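PDB 6I9A: Lys-gingipain catalytic subunit from Porphyromonas gingivalis, which hydrolyses host proteins as a secreted cysteine protease with a strong preference for lysine at P1, and may act as a virulence factor in periodontal disease. Local coordinates for residues E26-W31 against N131-V136; K98-L103 against Q253-Q258; Y178-E183 against D314-E319; V293-V298 against I342-H347. All coordinates share one frame; numbering follows the deposited sequence. Where two conformers were deposited one is given.

Interaction 1: E26-W31 against N131-V136; sequences EALKPW and NIIDKV
Ile133 reaches across to the Ala27–Trp31 turn of the facing helix and carries most of this contact. Its CB points at that helix and splits there. The CG2 branch, anti to the backbone N, lies 3.8 Å from Trp31 CB. The other branch starts at CG1, which is 3.7 Å from Trp31 CB and 4.0 Å from Trp31 CD1. It approaches the indole obliquely, and the two side chains cross at about a right angle. The chain ends at CD1, which settles into the turn: this methyl packs on Ala27 O at 3.2 Å, with Leu28 CA 4.0 Å away and Leu28 CD1 a little further. The helix is kinked here. Pro30 has no N-H to give, and Trp31 N lacks a bond to the turn before, bonding weakly to Leu28 O.

The two short helical segments run nearly parallel, 9° apart, with their axes 9.4 Å apart. They belong to helices 25-37 and 126-141 of the alpha/beta catalytic domain. Trp31 also rests on Met16, Phe119 and Met121, which packs helix 25-37 on the parallel sheet.

One turn beyond Ile133, Val136 meets the indole at its edge. Val136 CG1 lies 4.1 Å from Trp31 NE1, near the ring plane. The indole N-H itself is held by Asp362, which Val136 also touches.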
# COMPACT_ATOMS: atom_id res chain seq x y z
N GLU A 26 -8.81 7.32 -19.77
CA GLU A 26 -8.52 8.74 -19.64
C GLU A 26 -8.26 9.14 -18.19
O GLU A 26 -7.30 9.86 -17.91
CB GLU A 26 -9.71 9.51 -20.20
CG GLU A 26 -9.60 11.02 -20.08
CD GLU A 26 -10.81 11.76 -20.65
OE1 GLU A 26 -11.88 11.14 -20.82
OE2 GLU A 26 -10.66 12.97 -20.92
N ALA A 27 -9.10 8.64 -17.26
CA ALA A 27 -8.93 8.99 -15.85
C ALA A 27 -7.60 8.46 -15.28
O ALA A 27 -7.04 9.07 -14.38
CB ALA A 27 -10.11 8.46 -15.03
N LEU A 28 -7.14 7.33 -15.79
CA LEU A 28 -5.93 6.73 -15.25
C LEU A 28 -4.67 7.48 -15.67
O LEU A 28 -3.63 7.38 -15.00
CB LEU A 28 -5.86 5.28 -15.75
CG LEU A 28 -4.97 4.27 -15.06
CD1 LEU A 28 -5.19 4.23 -13.57
CD2 LEU A 28 -5.14 2.90 -15.72
N LYS A 29 -4.71 8.21 -16.81
CA LYS A 29 -3.49 8.82 -17.35
C LYS A 29 -2.66 9.64 -16.32
O LYS A 29 -1.45 9.44 -16.30
CB LYS A 29 -3.80 9.67 -18.59
CG LYS A 29 -2.51 9.99 -19.33
CD LYS A 29 -2.65 10.28 -20.82
CE LYS A 29 -1.40 10.99 -21.34
NZ LYS A 29 -0.12 10.26 -21.06
N PRO A 30 -3.21 10.55 -15.50
CA PRO A 30 -2.34 11.33 -14.61
C PRO A 30 -1.61 10.46 -13.59
O PRO A 30 -0.49 10.76 -13.18
CB PRO A 30 -3.29 12.32 -13.91
CG PRO A 30 -4.51 12.37 -14.77
CD PRO A 30 -4.62 11.04 -15.45
N TRP A 31 -2.25 9.33 -13.20
CA TRP A 31 -1.61 8.41 -12.25
C TRP A 31 -0.47 7.68 -12.96
O TRP A 31 0.65 7.59 -12.41
CB TRP A 31 -2.67 7.44 -11.73
CG TRP A 31 -2.23 6.50 -10.65
CD1 TRP A 31 -2.14 6.76 -9.30
CD2 TRP A 31 -1.93 5.10 -10.81
NE1 TRP A 31 -1.82 5.59 -8.62
CE2 TRP A 31 -1.70 4.57 -9.52
CE3 TRP A 31 -1.86 4.23 -11.91
CZ2 TRP A 31 -1.40 3.22 -9.31
CZ3 TRP A 31 -1.57 2.89 -11.71
CH2 TRP A 31 -1.33 2.40 -10.42
N ASN A 131 -10.95 10.55 -8.09
CA ASN A 131 -10.92 10.90 -6.67
C ASN A 131 -9.76 10.21 -5.97
O ASN A 131 -9.07 10.78 -5.14
CB ASN A 131 -12.21 10.48 -6.01
CG ASN A 131 -13.39 11.28 -6.43
OD1 ASN A 131 -13.25 12.36 -7.05
ND2 ASN A 131 -14.59 10.81 -6.12
N ILE A 132 -9.59 8.91 -6.26
CA ILE A 132 -8.50 8.16 -5.61
C ILE A 132 -7.17 8.73 -6.03
O ILE A 132 -6.28 8.97 -5.21
CB ILE A 132 -8.56 6.66 -5.98
CG1 ILE A 132 -9.92 6.04 -5.61
CG2 ILE A 132 -7.38 5.90 -5.32
CD1 ILE A 132 -10.09 4.60 -6.12
N ILE A 133 -7.02 8.89 -7.38
CA ILE A 133 -5.73 9.37 -7.91
C ILE A 133 -5.34 10.71 -7.35
O ILE A 133 -4.17 10.95 -7.04
CB ILE A 133 -5.83 9.40 -9.45
CG1 ILE A 133 -5.93 7.98 -9.98
CG2 ILE A 133 -4.64 10.18 -10.08
CD1 ILE A 133 -6.32 7.91 -11.46
N ASP A 134 -6.32 11.65 -7.23
CA ASP A 134 -5.95 12.99 -6.74
C ASP A 134 -5.39 12.94 -5.32
O ASP A 134 -4.48 13.69 -4.94
CB ASP A 134 -7.16 13.90 -6.79
CG ASP A 134 -7.55 14.29 -8.21
OD1 ASP A 134 -6.72 14.15 -9.15
OD2 ASP A 134 -8.69 14.77 -8.39
N LYS A 135 -5.92 12.03 -4.49
CA LYS A 135 -5.39 11.89 -3.12
C LYS A 135 -4.00 11.30 -3.13
O LYS A 135 -3.10 11.72 -2.41
CB LYS A 135 -6.34 11.03 -2.28
CG LYS A 135 -7.68 11.78 -2.02
CD LYS A 135 -8.64 11.00 -1.11
CE LYS A 135 -9.32 9.89 -1.86
NZ LYS A 135 -10.29 9.16 -0.97
N VAL A 136 -3.80 10.26 -3.97
CA VAL A 136 -2.46 9.65 -4.10
C VAL A 136 -1.43 10.67 -4.56
O VAL A 136 -0.35 10.74 -4.00
CB VAL A 136 -2.51 8.46 -5.08
CG1 VAL A 136 -1.11 7.98 -5.40
CG2 VAL A 136 -3.38 7.35 -4.50

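Interaction 2: K98-L103 against Q253-Q258; sequences KKVTDL and QFDYVQ. With CA (calcium ion), chain H.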
# COMPACT_ATOMS: atom_id res chain seq x y z
N LYS A 98 -14.14 -18.59 0.91
CA LYS A 98 -15.47 -18.65 0.30
C LYS A 98 -15.98 -17.24 -0.01
O LYS A 98 -17.17 -17.08 -0.24
CB LYS A 98 -16.49 -19.42 1.17
CG LYS A 98 -15.97 -20.71 1.84
CD LYS A 98 -15.42 -21.67 0.85
CE LYS A 98 -15.02 -22.98 1.52
NZ LYS A 98 -14.51 -23.93 0.49
N LYS A 99 -15.07 -16.25 -0.06
CA LYS A 99 -15.44 -14.86 -0.36
C LYS A 99 -14.51 -14.36 -1.44
O LYS A 99 -13.48 -14.97 -1.70
CB LYS A 99 -15.33 -13.96 0.89
CG LYS A 99 -16.21 -14.43 2.06
CD LYS A 99 -17.71 -14.36 1.80
CE LYS A 99 -18.43 -14.98 3.02
NZ LYS A 99 -19.88 -14.87 2.89
N VAL A 100 -14.86 -13.24 -2.08
CA VAL A 100 -14.04 -12.77 -3.20
C VAL A 100 -12.61 -12.55 -2.75
O VAL A 100 -12.31 -12.07 -1.64
CB VAL A 100 -14.67 -11.49 -3.83
CG1 VAL A 100 -14.58 -10.26 -2.91
CG2 VAL A 100 -14.07 -11.23 -5.22
N THR A 101 -11.67 -12.84 -3.68
CA THR A 101 -10.26 -12.58 -3.50
C THR A 101 -9.64 -12.25 -4.83
O THR A 101 -10.06 -12.74 -5.90
CB THR A 101 -9.50 -13.79 -2.86
OG1 THR A 101 -8.15 -13.45 -2.56
CG2 THR A 101 -9.49 -15.05 -3.74
N ASP A 102 -8.57 -11.46 -4.73
CA ASP A 102 -7.68 -11.15 -5.84
C ASP A 102 -6.40 -11.98 -5.76
O ASP A 102 -5.52 -11.85 -6.62
CB ASP A 102 -7.30 -9.65 -5.86
CG ASP A 102 -8.41 -8.76 -6.33
OD1 ASP A 102 -9.29 -9.26 -7.06
OD2 ASP A 102 -8.40 -7.53 -5.97
N LEU A 103 -6.28 -12.86 -4.74
CA LEU A 103 -5.02 -13.58 -4.56
C LEU A 103 -4.59 -14.33 -5.81
O LEU A 103 -3.37 -14.37 -6.10
CB LEU A 103 -5.18 -14.60 -3.42
CG LEU A 103 -3.91 -15.45 -3.14
CD1 LEU A 103 -2.71 -14.61 -2.73
CD2 LEU A 103 -4.20 -16.51 -2.10
N GLN A 253 -14.87 -6.51 1.60
CA GLN A 253 -15.61 -7.51 0.76
C GLN A 253 -16.14 -6.75 -0.46
O GLN A 253 -17.30 -6.32 -0.53
CB GLN A 253 -16.73 -8.14 1.59
CG GLN A 253 -17.21 -9.44 0.92
CD GLN A 253 -18.22 -10.14 1.76
OE1 GLN A 253 -19.44 -10.19 1.43
NE2 GLN A 253 -17.76 -10.72 2.85
N PHE A 254 -15.27 -6.65 -1.46
CA PHE A 254 -15.49 -5.69 -2.54
C PHE A 254 -16.39 -6.19 -3.65
O PHE A 254 -16.61 -5.43 -4.62
CB PHE A 254 -14.13 -5.18 -3.09
CG PHE A 254 -13.22 -6.27 -3.58
CD1 PHE A 254 -12.22 -6.79 -2.76
CD2 PHE A 254 -13.34 -6.75 -4.87
CE1 PHE A 254 -11.39 -7.83 -3.22
CE2 PHE A 254 -12.53 -7.80 -5.33
CZ PHE A 254 -11.54 -8.32 -4.51
N ASP A 255 -17.01 -7.39 -3.53
CA ASP A 255 -18.11 -7.79 -4.41
C ASP A 255 -19.46 -7.73 -3.68
O ASP A 255 -20.45 -8.27 -4.20
CB ASP A 255 -17.86 -9.19 -4.96
CG ASP A 255 -18.10 -10.29 -3.96
OD1 ASP A 255 -18.04 -9.99 -2.74
OD2 ASP A 255 -18.38 -11.44 -4.39
N TYR A 256 -19.54 -7.03 -2.56
CA TYR A 256 -20.79 -6.87 -1.84
C TYR A 256 -21.82 -6.11 -2.71
O TYR A 256 -21.46 -5.38 -3.65
CB TYR A 256 -20.53 -6.13 -0.54
CG TYR A 256 -21.72 -6.03 0.39
CD1 TYR A 256 -22.38 -7.19 0.85
CD2 TYR A 256 -22.12 -4.81 0.92
CE1 TYR A 256 -23.41 -7.10 1.80
CE2 TYR A 256 -23.16 -4.72 1.84
CZ TYR A 256 -23.83 -5.86 2.24
OH TYR A 256 -24.88 -5.73 3.13
N VAL A 257 -23.11 -6.26 -2.36
CA VAL A 257 -24.23 -5.66 -3.10
C VAL A 257 -24.17 -4.13 -3.07
O VAL A 257 -24.78 -3.48 -3.93
CB VAL A 257 -25.60 -6.20 -2.59
CG1 VAL A 257 -25.86 -5.81 -1.14
CG2 VAL A 257 -26.76 -5.78 -3.50
N GLN A 258 -23.46 -3.56 -2.10
CA GLN A 258 -23.19 -2.14 -2.01
C GLN A 258 -21.67 -1.94 -2.00
O GLN A 258 -20.96 -2.87 -1.60
CB GLN A 258 -23.80 -1.54 -0.72
CG GLN A 258 -25.35 -1.66 -0.64
CD GLN A 258 -26.11 -0.99 -1.77
OE1 GLN A 258 -27.22 -1.42 -2.13
NE2 GLN A 258 -25.56 0.04 -2.38
CA CA H . -17.55 -3.37 -5.25
O HOH W 1 -19.67 -12.19 4.54
O HOH W 2 -20.81 -12.80 1.28
O HOH W 3 -17.37 -12.16 -1.24
O HOH W 4 -18.99 -4.12 -3.41
O HOH W 5 -18.87 -4.85 -6.66
O HOH W 6 -19.38 -1.87 -5.25
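Val100 stands over the ring of Phe254, and the two side chains cross at about a right angle. Its CG1 methyl sits over the ring centre, 3.9 Å from the centroid and 7° off the normal, a CH-pi contact. CG2 reaches the rim instead, 3.8 Å from Phe254 CE2. Phe254 CG lies between its own backbone N and carbonyl carbon (chi1 57°), which brings the ring under the valine.

Asp102 approaches the far end of the same ring obliquely, with carboxylate and ring planes 38° apart. Its OD1 is 3.5 Å from Phe254 CZ and forms a salt bridge to Arg120. The side chains of Val100 and Asp255 approach each other from opposite directions, and Asp255 OD1 is 3.5 Å from Val100 CG1. Water 3 ties the same pair, accepting from Val100 N and donating to Asp255 OD1 at 2.7 Å.

Lys99 and Gln253 meet mainly through solvent. Lys99 NZ donates to waters 1 and 2; water 1 also accepts from Gln253 NE2, and water 2 donates to Gln253 OE1. Gln253 NE2 also donates to Ser280 O.

A type I turn, Gln253 to Tyr256, presents Phe254 O to a calcium ion at 2.4 Å, beside Asp85 and Glu263. Strand 100-101 pairs antiparallel with strand 92-93. The turn lies between strand 242-247 and helix 261-267, and His358, in strand 357-361, packs edge-to-face with Phe254.

Interaction 3: Y178-E183 against D314-E319; sequences YYYNQE and DATFLE. With NA (sodium ion), chain E; NA (sodium ion), chain F.
An aromatic cluster of Tyr179, Tyr180 and Phe317 joins the loop after helix 163-178 to helix 312-317, beside a bound sodium ion. The ring of Phe317 makes two different contacts. With CG anti to its carbonyl carbon (chi1 -77°), it places one face over Tyr179 CB, which is 3.5 Å from the ring centroid in a CH-pi contact. The two rings are nearly parallel but slid past each other, so they hardly overlap. The tightest approach is Tyr179 CD1 to Phe317 CB, at 3.3 Å. Toward Tyr180 the same ring presents its edge. This is a T-shaped pair with planes 87° apart, and Phe317 CE1 is 3.6 Å from Tyr180 CZ.

The alpha/beta core lies beyond Tyr180, which packs on Val153 and Leu155 of strand 152-157. Its OH is hydrogen-bonded to water 8, and this water donates to Thr316 OG1. The Thr316 hydroxyl is also hydrogen-bonded to Ser312, one turn earlier.

The polar end of Tyr179 is held separately. Its OH donates to Asp314 OD1 at 2.6 Å, meeting it on the anti side, 16° out of the carboxylate plane. Water 7 donates to both Tyr179 OH and Asp314 O. The other oxygen, Asp314 OD2, binds the sodium ion together with Tyr174, Val293, Thr308, Ser309 and water 9. A second sodium takes three carbonyls from residues 315-318: Ala315 O, Thr316 O at 2.5 Å and Leu318 O at 2.3 Å.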
# COMPACT_ATOMS: atom_id res chain seq x y z
N TYR A 178 6.41 0.99 20.81
CA TYR A 178 7.60 0.93 20.00
C TYR A 178 7.66 1.94 18.88
O TYR A 178 8.80 2.26 18.48
CB TYR A 178 7.72 -0.50 19.43
CG TYR A 178 8.05 -1.47 20.55
CD1 TYR A 178 9.27 -1.42 21.21
CD2 TYR A 178 7.09 -2.39 21.02
CE1 TYR A 178 9.55 -2.23 22.29
CE2 TYR A 178 7.39 -3.26 22.06
CZ TYR A 178 8.61 -3.17 22.70
OH TYR A 178 8.91 -4.08 23.69
N TYR A 179 6.53 2.40 18.33
CA TYR A 179 6.61 3.17 17.08
C TYR A 179 5.76 4.44 17.06
O TYR A 179 6.27 5.49 16.68
CB TYR A 179 6.17 2.26 15.91
CG TYR A 179 6.97 0.98 15.89
CD1 TYR A 179 8.36 1.00 15.71
CD2 TYR A 179 6.36 -0.27 16.08
CE1 TYR A 179 9.11 -0.17 15.70
CE2 TYR A 179 7.10 -1.45 16.05
CZ TYR A 179 8.48 -1.38 15.89
OH TYR A 179 9.25 -2.53 15.90
N TYR A 180 4.46 4.34 17.38
CA TYR A 180 3.56 5.50 17.30
C TYR A 180 3.67 6.31 18.57
O TYR A 180 2.88 6.18 19.51
CB TYR A 180 2.12 5.02 17.03
CG TYR A 180 2.02 4.31 15.69
CD1 TYR A 180 2.12 5.03 14.50
CD2 TYR A 180 1.78 2.94 15.62
CE1 TYR A 180 2.06 4.39 13.26
CE2 TYR A 180 1.70 2.29 14.38
CZ TYR A 180 1.85 3.01 13.21
OH TYR A 180 1.83 2.39 11.98
N ASN A 181 4.75 7.11 18.59
CA ASN A 181 5.09 7.85 19.79
C ASN A 181 5.95 9.08 19.46
O ASN A 181 6.40 9.24 18.32
CB ASN A 181 5.78 6.92 20.83
CG ASN A 181 7.04 6.30 20.31
OD1 ASN A 181 7.89 6.94 19.68
ND2 ASN A 181 7.20 5.01 20.56
N GLN A 182 6.17 9.92 20.47
CA GLN A 182 6.88 11.18 20.24
C GLN A 182 8.33 10.94 19.84
O GLN A 182 8.88 11.72 19.04
CB GLN A 182 6.81 12.08 21.48
CG GLN A 182 7.49 13.46 21.26
CD GLN A 182 6.91 14.28 20.09
OE1 GLN A 182 5.93 15.04 20.26
NE2 GLN A 182 7.53 14.21 18.88
N GLU A 183 8.93 9.84 20.29
CA GLU A 183 10.33 9.53 19.98
C GLU A 183 10.50 9.22 18.50
O GLU A 183 11.62 9.35 17.96
CB GLU A 183 10.83 8.35 20.85
CG GLU A 183 10.88 8.72 22.34
CD GLU A 183 9.58 8.76 23.17
OE1 GLU A 183 8.46 8.47 22.66
OE2 GLU A 183 9.70 9.05 24.37
N ASP A 314 6.11 -3.63 13.17
CA ASP A 314 7.56 -3.73 13.15
C ASP A 314 8.10 -3.51 11.75
O ASP A 314 9.08 -2.76 11.55
CB ASP A 314 8.04 -5.12 13.62
CG ASP A 314 7.69 -5.54 15.02
OD1 ASP A 314 7.82 -4.69 15.95
OD2 ASP A 314 7.29 -6.72 15.20
N ALA A 315 7.46 -4.13 10.73
CA ALA A 315 7.96 -4.03 9.38
C ALA A 315 7.81 -2.61 8.88
O ALA A 315 8.75 -2.07 8.25
CB ALA A 315 7.15 -4.98 8.50
N THR A 316 6.67 -1.98 9.17
CA THR A 316 6.44 -0.60 8.73
C THR A 316 7.65 0.25 9.14
O THR A 316 8.16 1.05 8.33
CB THR A 316 5.15 -0.06 9.41
OG1 THR A 316 4.00 -0.85 9.01
CG2 THR A 316 4.89 1.36 8.95
N PHE A 317 8.07 0.11 10.40
CA PHE A 317 9.10 0.98 10.94
C PHE A 317 10.54 0.53 10.70
O PHE A 317 11.46 1.27 11.05
CB PHE A 317 8.82 1.23 12.43
CG PHE A 317 7.71 2.23 12.61
CD1 PHE A 317 6.38 1.86 12.46
CD2 PHE A 317 7.99 3.59 12.77
CE1 PHE A 317 5.35 2.83 12.46
CE2 PHE A 317 6.97 4.53 12.82
CZ PHE A 317 5.67 4.16 12.64
N LEU A 318 10.78 -0.60 10.04
CA LEU A 318 12.11 -0.88 9.51
C LEU A 318 12.40 0.22 8.48
O LEU A 318 11.57 0.52 7.62
CB LEU A 318 12.19 -2.26 8.85
CG LEU A 318 12.12 -3.42 9.80
CD1 LEU A 318 12.07 -4.73 8.98
CD2 LEU A 318 13.31 -3.45 10.76
N GLU A 319 13.56 0.83 8.58
CA GLU A 319 13.90 1.93 7.69
C GLU A 319 14.22 1.47 6.27
O GLU A 319 13.90 2.20 5.32
CB GLU A 319 15.10 2.72 8.25
CG GLU A 319 14.77 3.50 9.51
CD GLU A 319 13.78 4.65 9.38
OE1 GLU A 319 13.28 5.11 10.43
OE2 GLU A 319 13.50 5.09 8.24
NA NA E . 9.57 -0.09 6.67
NA NA F . 7.06 -8.13 17.06
O HOH W 7 10.91 -2.83 13.62
O HOH W 8 1.63 -0.16 10.61
O HOH W 9 9.49 -8.28 17.20

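Interaction 4: V293-V298 against I342-H347; sequences VGANAV and IGNITH. With NA (sodium ion), chain F; H8E (benzyl-N-[(2S)-1-[[(3S)-7-amino-1-(benzylamino)-1,2-dioxoheptan-3-yl]amino]-5-(2-methyl-2-phenylhydrazinyl)-1,5-dioxopentan-2-yl]carbamate), chain I.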
# COMPACT_ATOMS: atom_id res chain seq x y z
N VAL A 293 1.35 -7.48 15.68
CA VAL A 293 2.43 -7.46 16.65
C VAL A 293 3.60 -8.38 16.32
O VAL A 293 4.74 -8.11 16.71
CB VAL A 293 1.80 -7.89 18.00
CG1 VAL A 293 2.84 -8.26 19.04
CG2 VAL A 293 0.89 -6.78 18.53
N GLY A 294 3.28 -9.51 15.66
CA GLY A 294 4.25 -10.58 15.42
C GLY A 294 3.75 -11.86 16.06
O GLY A 294 2.87 -11.87 16.94
N ALA A 295 4.30 -12.98 15.57
CA ALA A 295 4.01 -14.27 16.21
C ALA A 295 4.63 -14.33 17.61
O ALA A 295 5.48 -13.51 17.98
CB ALA A 295 4.55 -15.40 15.35
N ASN A 296 4.21 -15.36 18.37
CA ASN A 296 4.63 -15.54 19.79
C ASN A 296 3.98 -14.51 20.72
O ASN A 296 4.31 -14.45 21.88
CB ASN A 296 6.15 -15.62 20.03
CG ASN A 296 6.67 -17.02 19.92
OD1 ASN A 296 5.94 -18.00 20.24
ND2 ASN A 296 7.91 -17.15 19.43
N ALA A 297 2.99 -13.77 20.23
CA ALA A 297 2.15 -12.93 21.08
C ALA A 297 1.21 -13.85 21.86
O ALA A 297 0.76 -14.86 21.34
CB ALA A 297 1.35 -11.98 20.17
N VAL A 298 0.96 -13.51 23.11
CA VAL A 298 0.12 -14.31 24.01
C VAL A 298 -1.10 -13.50 24.43
O VAL A 298 -0.99 -12.29 24.75
CB VAL A 298 0.98 -14.75 25.22
CG1 VAL A 298 0.13 -15.39 26.30
CG2 VAL A 298 2.09 -15.69 24.76
N ILE A 342 5.34 -22.11 13.89
CA ILE A 342 6.06 -22.30 15.16
C ILE A 342 5.13 -22.93 16.21
O ILE A 342 5.60 -23.18 17.33
CB ILE A 342 6.75 -21.01 15.68
CG1 ILE A 342 5.72 -19.97 16.13
CG2 ILE A 342 7.72 -20.49 14.62
CD1 ILE A 342 6.39 -18.68 16.73
N GLY A 343 3.88 -23.20 15.85
CA GLY A 343 2.98 -23.92 16.77
C GLY A 343 2.18 -23.05 17.70
O GLY A 343 1.63 -23.55 18.68
N ASN A 344 2.11 -21.73 17.45
CA ASN A 344 1.23 -20.90 18.25
C ASN A 344 -0.24 -21.26 18.03
O ASN A 344 -0.58 -21.91 17.04
CB ASN A 344 1.37 -19.43 17.81
CG ASN A 344 2.67 -18.76 18.10
OD1 ASN A 344 2.91 -17.68 17.53
ND2 ASN A 344 3.53 -19.31 18.98
N ILE A 345 -1.14 -20.80 18.91
CA ILE A 345 -2.59 -21.00 18.72
C ILE A 345 -2.98 -20.30 17.42
O ILE A 345 -2.67 -19.12 17.24
CB ILE A 345 -3.32 -20.38 19.93
CG1 ILE A 345 -3.06 -21.22 21.19
CG2 ILE A 345 -4.83 -20.28 19.67
CD1 ILE A 345 -3.57 -20.48 22.48
N THR A 346 -3.68 -20.97 16.57
CA THR A 346 -4.21 -20.36 15.35
C THR A 346 -5.72 -20.62 15.29
O THR A 346 -6.22 -21.63 15.79
CB THR A 346 -3.47 -20.81 14.11
OG1 THR A 346 -3.59 -22.21 13.95
CG2 THR A 346 -1.99 -20.40 14.08
N HIS A 347 -6.43 -19.70 14.66
CA HIS A 347 -7.89 -19.75 14.54
C HIS A 347 -8.39 -20.09 13.16
O HIS A 347 -9.56 -20.51 13.00
CB HIS A 347 -8.49 -18.41 14.98
CG HIS A 347 -8.27 -18.12 16.44
ND1 HIS A 347 -8.38 -16.83 16.95
CD2 HIS A 347 -8.03 -19.00 17.46
CE1 HIS A 347 -8.18 -16.96 18.26
NE2 HIS A 347 -7.97 -18.24 18.62
NA NA F . 7.06 -8.13 17.06
CAQ H8E I . -20.68 -7.28 12.42
CAK H8E I . -21.42 -6.14 12.78
CAH H8E I . -21.49 -5.74 14.11
CAL H8E I . -20.84 -6.46 15.12
CAR H8E I . -20.13 -7.59 14.73
CBO H8E I . -20.00 -8.00 13.42
CBA H8E I . -19.29 -9.19 13.15
NBE H8E I . -17.85 -8.98 12.98
CBL H8E I . -16.92 -9.91 13.34
OAE H8E I . -17.23 -10.94 13.94
CBN H8E I . -15.47 -9.58 12.97
OAG H8E I . -15.27 -8.35 12.73
CBS H8E I . -14.46 -10.26 13.94
CBB H8E I . -13.07 -9.61 13.93
CAY H8E I . -12.12 -10.20 14.98
CAX H8E I . -10.66 -9.76 14.84
CAW H8E I . -10.45 -8.31 15.25
NAB H8E I . -9.00 -7.97 15.12
NBG H8E I . -14.33 -11.71 13.72
C H8E I . -14.58 -12.67 14.61
O H8E I . -15.03 -12.50 15.74
CA H8E I . -14.46 -14.07 14.02
N H8E I . -14.22 -15.09 15.04
CBK H8E I . -13.06 -15.16 15.74
OAD H8E I . -12.22 -14.26 15.61
OBI H8E I . -12.95 -16.18 16.51
CBD H8E I . -11.76 -16.29 17.38
CBP H8E I . -11.92 -17.37 18.35
CAS H8E I . -11.36 -18.63 18.15
CAM H8E I . -11.48 -19.69 19.09
CAI H8E I . -12.28 -19.42 20.22
CAN H8E I . -12.90 -18.19 20.37
CAT H8E I . -12.73 -17.16 19.47
CB H8E I . -15.75 -14.42 13.26
CG H8E I . -17.02 -14.39 14.15
CD H8E I . -18.27 -14.37 13.32
OE1 H8E I . -18.74 -15.41 12.87
NE2 H8E I . -18.72 -13.12 13.10
NBT H8E I . -19.77 -12.85 12.22
CAA H8E I . -19.35 -11.99 11.08
CBQ H8E I . -21.05 -12.71 12.84
CAU H8E I . -22.08 -11.94 12.28
CAO H8E I . -23.33 -11.88 12.89
CAJ H8E I . -23.57 -12.57 14.06
CAP H8E I . -22.55 -13.31 14.66
CAV H8E I . -21.30 -13.40 14.04
O HOH W 9 9.49 -8.28 17.20
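Asn296 and Asn344 face each other across two loops and exchange two hydrogen bonds. The first uses the backbone: Asn296 N donates to Asn344 OD1 at 2.8 Å, tilted 26° from the carbonyl plane. The second joins the side chains. Asn344 ND2 donates to Asn296 OD1 at 3.0 Å, in its own amide plane but 43° above the acceptor's carbonyl plane, so no lone pair is met head on. The two amide planes are 56° apart. Two bonds to one partner fix the rotation of the Asn344 amide, and its CG, anti to the carbonyl carbon, places both ends within range.

Van der Waals contact lies beside this pair. Ile342 CD1 sits 3.5 Å from Asn296 ND2 and makes an apolar contact with Ala295 CB at 4.0 Å. Ala295 CB also touches Asn344 OD1 at 3.6 Å.

Metal and inhibitor lie at the outer ends of the segments. Val293 O binds a sodium ion at 2.3 Å, and Gly294 leaves the helix with positive phi. At the other end His347 lines the inhibitor pocket. One face of its imidazole lies against the phenyl of the benzyloxycarbonyl group, with CD2 of His347 3.4 Å from H8E CAS, which stands over the ring centre.

The contact brings together the C-terminal ends of two helices, 285-293 and 325-342, the latter closed by a Schellman motif at Gly343. Ala295 and Asn344 both touch Ala339 of helix 325-342, and Asn344 also rests on Tyr290 of helix 285-293.

Interactions 3 and 4 are joined by one sodium ion: Asp314 OD2 and Val293 O both bind it and lie 3.3 Å apart, and water 9 completes the link. Their centres are about 21 Å apart. Interaction 4 runs on to the inhibitor through His347. Interaction 2 approaches the inhibitor from another part of the fold: the side chain of Gln253 is about 8 Å from it, in the loop that also carries the nucleophile Cys249. Interaction 1 lies away from the annotated sites. Its centre is about 40 Å from that of interaction 4, on the opposite side of the chain's centre, and about 23 Å from that of interaction 2.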